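Local coordinates for protein putative protease (PDB 3KD4) that is of unknown function but is a putative protease, probably exported, with two domains of uncharacterised families, at residues Q135-V149 and I174-S187. Residues are numbered along the deposited sequence; the frame is centred on the assembly and turned at random.
With PO4 (phosphate ion), chain D.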
loop_
_atom_site.group_PDB
_atom_site.type_symbol
_atom_site.label_atom_id
_atom_site.label_comp_id
_atom_site.label_asym_id
_atom_site.label_seq_id
_atom_site.Cartn_x
_atom_site.Cartn_y
_atom_site.Cartn_z
ATOM N N GLN A 135 11.683 10.871 -4.275
ATOM C CA GLN A 135 11.668 10.495 -5.673
ATOM C C GLN A 135 10.313 10.733 -6.263
ATOM O O GLN A 135 9.299 10.451 -5.622
ATOM C CB GLN A 135 12.044 9.010 -5.842
ATOM C CG GLN A 135 12.238 8.565 -7.259
ATOM C CD GLN A 135 12.878 7.191 -7.357
ATOM O OE1 GLN A 135 12.494 6.276 -6.650
ATOM N NE2 GLN A 135 13.885 7.062 -8.206
ATOM N N GLU A 136 10.282 11.235 -7.497
ATOM C CA GLU A 136 9.028 11.440 -8.228
ATOM C C GLU A 136 8.994 10.608 -9.519
ATOM O O GLU A 136 9.941 9.901 -9.849
ATOM C CB GLU A 136 8.853 12.926 -8.581
ATOM C CG GLU A 136 8.974 13.863 -7.409
ATOM C CD GLU A 136 7.860 13.723 -6.381
ATOM O OE1 GLU A 136 6.807 13.090 -6.640
ATOM O OE2 GLU A 136 8.061 14.261 -5.286
ATOM N N THR A 137 7.887 10.694 -10.245
ATOM C CA THR A 137 7.735 9.987 -11.517
ATOM C C THR A 137 8.517 10.690 -12.631
ATOM O O THR A 137 8.728 10.139 -13.693
ATOM C CB THR A 137 6.224 9.868 -11.881
ATOM O OG1 THR A 137 5.637 11.164 -11.851
ATOM C CG2 THR A 137 5.472 8.980 -10.844
ATOM N N SER A 138 8.923 11.928 -12.383
ATOM C CA SER A 138 9.898 12.622 -13.218
ATOM C C SER A 138 11.194 12.821 -12.420
ATOM O O SER A 138 11.167 12.866 -11.166
ATOM C CB SER A 138 9.314 13.991 -13.610
ATOM O OG SER A 138 8.142 13.857 -14.393
ATOM N N PRO A 139 12.313 13.001 -13.116
ATOM C CA PRO A 139 13.560 13.332 -12.414
ATOM C C PRO A 139 13.495 14.645 -11.610
ATOM O O PRO A 139 12.771 15.599 -11.980
ATOM C CB PRO A 139 14.592 13.510 -13.537
ATOM C CG PRO A 139 13.875 13.247 -14.833
ATOM C CD PRO A 139 12.435 13.097 -14.591
ATOM N N VAL A 140 14.263 14.673 -10.528
ATOM C CA VAL A 140 14.396 15.849 -9.662
ATOM C C VAL A 140 15.865 16.259 -9.702
ATOM O O VAL A 140 16.746 15.515 -9.237
ATOM C CB VAL A 140 13.927 15.578 -8.211
ATOM C CG1 VAL A 140 14.116 16.848 -7.360
ATOM C CG2 VAL A 140 12.467 15.102 -8.189
ATOM N N LYS A 141 16.127 17.428 -10.268
ATOM C CA LYS A 141 17.495 17.907 -10.445
ATOM C C LYS A 141 18.127 18.264 -9.112
ATOM O O LYS A 141 19.294 17.989 -8.887
ATOM C CB LYS A 141 17.504 19.110 -11.399
ATOM C CG LYS A 141 18.871 19.714 -11.680
ATOM C CD LYS A 141 19.800 18.693 -12.336
ATOM C CE LYS A 141 21.061 19.316 -12.949
ATOM N NZ LYS A 141 22.041 18.237 -13.281
ATOM N N GLU A 142 17.342 18.880 -8.233
ATOM C CA GLU A 142 17.789 19.275 -6.899
ATOM C C GLU A 142 16.635 19.258 -5.918
ATOM O O GLU A 142 15.597 19.910 -6.140
ATOM C CB GLU A 142 18.369 20.683 -6.914
ATOM C CG GLU A 142 18.919 21.161 -5.550
ATOM C CD GLU A 142 19.333 22.633 -5.599
ATOM O OE1 GLU A 142 18.458 23.506 -5.431
ATOM O OE2 GLU A 142 20.533 22.908 -5.807
ATOM N N CYS A 143 16.876 18.592 -4.796
ATOM C CA CYS A 143 15.909 18.426 -3.756
ATOM C C CYS A 143 16.580 18.822 -2.426
ATOM O O CYS A 143 17.578 18.202 -2.027
ATOM C CB CYS A 143 15.419 16.982 -3.714
ATOM S SG CYS A 143 14.248 16.701 -2.390
ATOM N N LYS A 144 16.049 19.869 -1.795
ATOM C CA LYS A 144 16.503 20.348 -0.482
ATOM C C LYS A 144 15.443 20.085 0.535
ATOM O O LYS A 144 14.267 20.372 0.286
ATOM C CB LYS A 144 16.830 21.849 -0.520
ATOM C CG LYS A 144 18.090 22.128 -1.382
ATOM C CD LYS A 144 18.484 23.607 -1.471
ATOM C CE LYS A 144 19.894 23.750 -2.118
ATOM N NZ LYS A 144 21.068 23.225 -1.250
ATOM N N VAL A 145 15.829 19.454 1.633
ATOM C CA VAL A 145 14.896 19.153 2.726
ATOM C C VAL A 145 15.513 19.617 4.015
ATOM O O VAL A 145 16.755 19.518 4.216
ATOM C CB VAL A 145 14.478 17.650 2.803
ATOM C CG1 VAL A 145 13.588 17.318 1.602
ATOM C CG2 VAL A 145 15.714 16.679 2.848
ATOM N N SER A 146 14.655 20.148 4.885
ATOM C CA SER A 146 15.094 20.826 6.090
ATOM C C SER A 146 14.139 20.531 7.226
ATOM O O SER A 146 12.924 20.540 7.026
ATOM C CB SER A 146 15.048 22.341 5.808
ATOM O OG SER A 146 15.381 23.065 6.922
ATOM N N ILE A 147 14.667 20.267 8.413
ATOM C CA ILE A 147 13.817 20.078 9.618
ATOM C C ILE A 147 14.317 21.013 10.704
ATOM O O ILE A 147 15.517 21.064 10.922
ATOM C CB ILE A 147 13.891 18.646 10.135
ATOM C CG1 ILE A 147 13.408 17.642 9.075
ATOM C CG2 ILE A 147 13.048 18.471 11.453
ATOM C CD1 ILE A 147 13.858 16.137 9.418
ATOM N N SER A 148 13.433 21.799 11.320
ATOM C CA SER A 148 13.810 22.714 12.409
ATOM C C SER A 148 12.941 22.442 13.591
ATOM O O SER A 148 11.723 22.357 13.436
ATOM C CB SER A 148 13.614 24.169 12.002
ATOM O OG SER A 148 14.337 24.436 10.842
ATOM N N VAL A 149 13.566 22.305 14.757
ATOM C CA VAL A 149 12.875 22.062 16.025
ATOM C C VAL A 149 13.573 22.907 17.112
ATOM O O VAL A 149 14.721 23.352 16.926
ATOM C CB VAL A 149 12.841 20.559 16.424
ATOM C CG1 VAL A 149 12.373 19.670 15.250
ATOM C CG2 VAL A 149 14.203 20.083 16.939
ATOM N N ILE A 174 17.159 27.307 17.914
ATOM C CA ILE A 174 16.562 26.319 17.019
ATOM C C ILE A 174 17.654 25.392 16.501
ATOM O O ILE A 174 18.760 25.805 16.164
ATOM C CB ILE A 174 15.847 26.977 15.813
ATOM C CG1 ILE A 174 14.676 27.855 16.274
ATOM C CG2 ILE A 174 15.356 25.911 14.775
ATOM C CD1 ILE A 174 14.354 28.967 15.293
ATOM N N LYS A 175 17.315 24.119 16.434
ATOM C CA LYS A 175 18.187 23.104 15.915
ATOM C C LYS A 175 17.641 22.753 14.508
ATOM O O LYS A 175 16.456 22.434 14.352
ATOM C CB LYS A 175 18.146 21.929 16.899
ATOM C CG LYS A 175 18.477 20.607 16.362
ATOM C CD LYS A 175 18.741 19.592 17.492
ATOM C CE LYS A 175 17.469 19.137 18.219
ATOM N NZ LYS A 175 17.808 18.155 19.293
ATOM N N GLU A 176 18.492 22.872 13.496
ATOM C CA GLU A 176 18.093 22.605 12.129
ATOM C C GLU A 176 19.010 21.580 11.478
ATOM O O GLU A 176 20.222 21.575 11.707
ATOM C CB GLU A 176 18.113 23.892 11.315
ATOM C CG GLU A 176 17.704 23.677 9.884
ATOM C CD GLU A 176 17.743 24.945 9.105
ATOM O OE1 GLU A 176 17.924 26.011 9.736
ATOM O OE2 GLU A 176 17.592 24.870 7.862
ATOM N N VAL A 177 18.424 20.694 10.670
ATOM C CA VAL A 177 19.201 19.760 9.906
ATOM C C VAL A 177 18.680 19.803 8.471
ATOM O O VAL A 177 17.461 19.916 8.239
ATOM C CB VAL A 177 19.147 18.339 10.510
ATOM C CG1 VAL A 177 17.724 17.854 10.653
ATOM C CG2 VAL A 177 19.941 17.362 9.694
ATOM N N HIS A 178 19.596 19.759 7.522
ATOM C CA HIS A 178 19.213 19.805 6.142
ATOM C C HIS A 178 20.032 18.871 5.287
ATOM O O HIS A 178 21.151 18.502 5.657
ATOM C CB HIS A 178 19.211 21.243 5.577
ATOM C CG HIS A 178 20.536 21.939 5.600
ATOM N ND1 HIS A 178 20.953 22.732 6.652
ATOM C CD2 HIS A 178 21.521 22.006 4.670
ATOM C CE1 HIS A 178 22.140 23.243 6.373
ATOM N NE2 HIS A 178 22.515 22.809 5.184
ATOM N N TRP A 179 19.444 18.481 4.154
ATOM C CA TRP A 179 20.131 17.665 3.180
ATOM C C TRP A 179 19.894 18.251 1.777
ATOM O O TRP A 179 18.825 18.813 1.524
ATOM C CB TRP A 179 19.548 16.248 3.188
ATOM C CG TRP A 179 19.590 15.471 4.435
ATOM C CD1 TRP A 179 20.373 14.385 4.666
ATOM C CD2 TRP A 179 18.756 15.623 5.609
ATOM N NE1 TRP A 179 20.113 13.866 5.908
ATOM C CE2 TRP A 179 19.117 14.588 6.506
ATOM C CE3 TRP A 179 17.748 16.505 5.978
ATOM C CZ2 TRP A 179 18.531 14.446 7.768
ATOM C CZ3 TRP A 179 17.154 16.365 7.233
ATOM C CH2 TRP A 179 17.554 15.347 8.114
ATOM N N THR A 180 20.846 18.020 0.857
ATOM C CA THR A 180 20.678 18.397 -0.537
ATOM C C THR A 180 20.932 17.197 -1.433
ATOM O O THR A 180 22.008 16.600 -1.404
ATOM C CB THR A 180 21.575 19.564 -0.904
ATOM O OG1 THR A 180 21.248 20.672 -0.058
ATOM C CG2 THR A 180 21.354 19.995 -2.383
ATOM N N LEU A 181 19.904 16.750 -2.154
ATOM C CA LEU A 181 20.069 15.619 -3.073
ATOM C C LEU A 181 20.057 16.184 -4.494
ATOM O O LEU A 181 19.363 17.169 -4.773
ATOM C CB LEU A 181 18.954 14.596 -2.882
ATOM C CG LEU A 181 18.722 13.872 -1.546
ATOM C CD1 LEU A 181 18.135 14.783 -0.449
ATOM C CD2 LEU A 181 17.789 12.663 -1.796
ATOM N N ARG A 182 20.870 15.613 -5.382
ATOM C CA ARG A 182 20.935 16.056 -6.754
ATOM C C ARG A 182 20.726 14.914 -7.703
ATOM O O ARG A 182 21.138 13.788 -7.450
ATOM C CB ARG A 182 22.271 16.714 -7.045
ATOM C CG ARG A 182 22.528 17.878 -6.090
ATOM C CD ARG A 182 23.795 18.613 -6.423
ATOM N NE ARG A 182 23.954 19.731 -5.506
ATOM C CZ ARG A 182 23.312 20.893 -5.618
ATOM N NH1 ARG A 182 22.496 21.143 -6.638
ATOM N NH2 ARG A 182 23.501 21.829 -4.714
ATOM N N ASN A 183 20.040 15.218 -8.788
ATOM C CA ASN A 183 19.808 14.273 -9.879
ATOM C C ASN A 183 19.158 12.992 -9.412
ATOM O O ASN A 183 19.664 11.927 -9.650
ATOM C CB ASN A 183 21.131 14.016 -10.630
ATOM C CG ASN A 183 21.745 15.305 -11.129
ATOM O OD1 ASN A 183 21.072 16.084 -11.778
ATOM N ND2 ASN A 183 23.005 15.565 -10.779
ATOM N N ILE A 184 18.015 13.098 -8.755
ATOM C CA ILE A 184 17.255 11.922 -8.369
ATOM C C ILE A 184 16.565 11.402 -9.649
ATOM O O ILE A 184 15.775 12.121 -10.276
ATOM C CB ILE A 184 16.158 12.205 -7.353
ATOM C CG1 ILE A 184 16.690 12.968 -6.127
ATOM C CG2 ILE A 184 15.466 10.863 -6.925
ATOM C CD1 ILE A 184 15.569 13.375 -5.094
ATOM N N PRO A 185 16.851 10.149 -10.032
ATOM C CA PRO A 185 16.215 9.618 -11.223
ATOM C C PRO A 185 14.697 9.539 -11.045
ATOM O O PRO A 185 14.217 9.518 -9.925
ATOM C CB PRO A 185 16.873 8.239 -11.411
ATOM C CG PRO A 185 17.499 7.898 -10.159
ATOM C CD PRO A 185 17.615 9.128 -9.287
ATOM N N ALA A 186 13.957 9.603 -12.136
ATOM C CA ALA A 186 12.529 9.290 -12.132
ATOM C C ALA A 186 12.347 7.867 -11.572
ATOM O O ALA A 186 13.182 7.014 -11.813
ATOM C CB ALA A 186 11.982 9.324 -13.573
ATOM N N SER A 187 11.244 7.594 -10.883
ATOM C CA SER A 187 10.972 6.222 -10.534
ATOM C C SER A 187 10.700 5.415 -11.814
ATOM O O SER A 187 10.344 5.965 -12.844
ATOM C CB SER A 187 9.840 6.146 -9.534
ATOM O OG SER A 187 8.765 6.932 -9.975
HETATM P P PO4 D . 20.083 20.167 21.457
HETATM O O1 PO4 D . 20.088 21.572 20.904
HETATM O O2 PO4 D . 18.662 19.655 21.382
HETATM O O3 PO4 D . 20.991 19.294 20.625
HETATM O O4 PO4 D . 20.570 20.187 22.881
HETATM O O HOH W 1 7.963 8.078 -7.377
HETATM O O HOH W 2 12.701 11.786 -9.078
HETATM O O HOH W 3 8.162 7.493 -14.134
HETATM O O HOH W 4 21.427 19.747 -8.947
HETATM O O HOH W 5 23.160 18.679 -10.752
HETATM O O HOH W 6 15.801 26.871 11.109
#
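With CG trans to the backbone N (chi1 -178°) and the chain extended, Glu142 runs alongside Arg182, whose CG lies beside its own N; the two ends draw level in a salt bridge. Glu142 OE2 takes Arg182 NH1 on its anti lone pair at 2.8 Å, the carboxylate and guanidinium planes 67° apart. The methyl CG2 of Thr180 lies over one guanidinium face. On the same side of the sheet Lys144, bent only at its last torsion, sets NZ 2.8 Å from Thr180 OG1: long polar chains and beta-branched threonine suit a partly solvated face.

The opposite face is largely apolar. Val145 CG2 packs 3.7 Å from Trp179 CE3, Ile147 CD1 reaches the same six-membered ring obliquely, and Ile184 CD1 meets Cys143 CB at 3.9 Å; valine, isoleucine and the broad indole suit a buried face.

Paired backbones hold this antiparallel ladder, between strands not consecutive in the chain, until a G1 beta bulge, where Asn183 and Ile184 both face Val140. Asn183 adopts the left-handed conformation, which asparagine tolerates well, and its OD1 accepts NZ of one Lys141 conformer at 2.8 Å. Beyond it, Gln135 NE2 donates to Pro185 O, its OE1 bonding Ser200 OG, and Ser187 N to Glu136 O (2.8 Å), tying the loops together.

At the far end Lys175 NZ binds a phosphate, probably from the crystallisation liquor, and Thr153 O. Within the DUF3857 region, strand 140-150 lies between strands 6-17 and 174-184 of a mixed sheet, while strands 156-160 and 202-206 pack on the apolar face through Leu159 and Leu203.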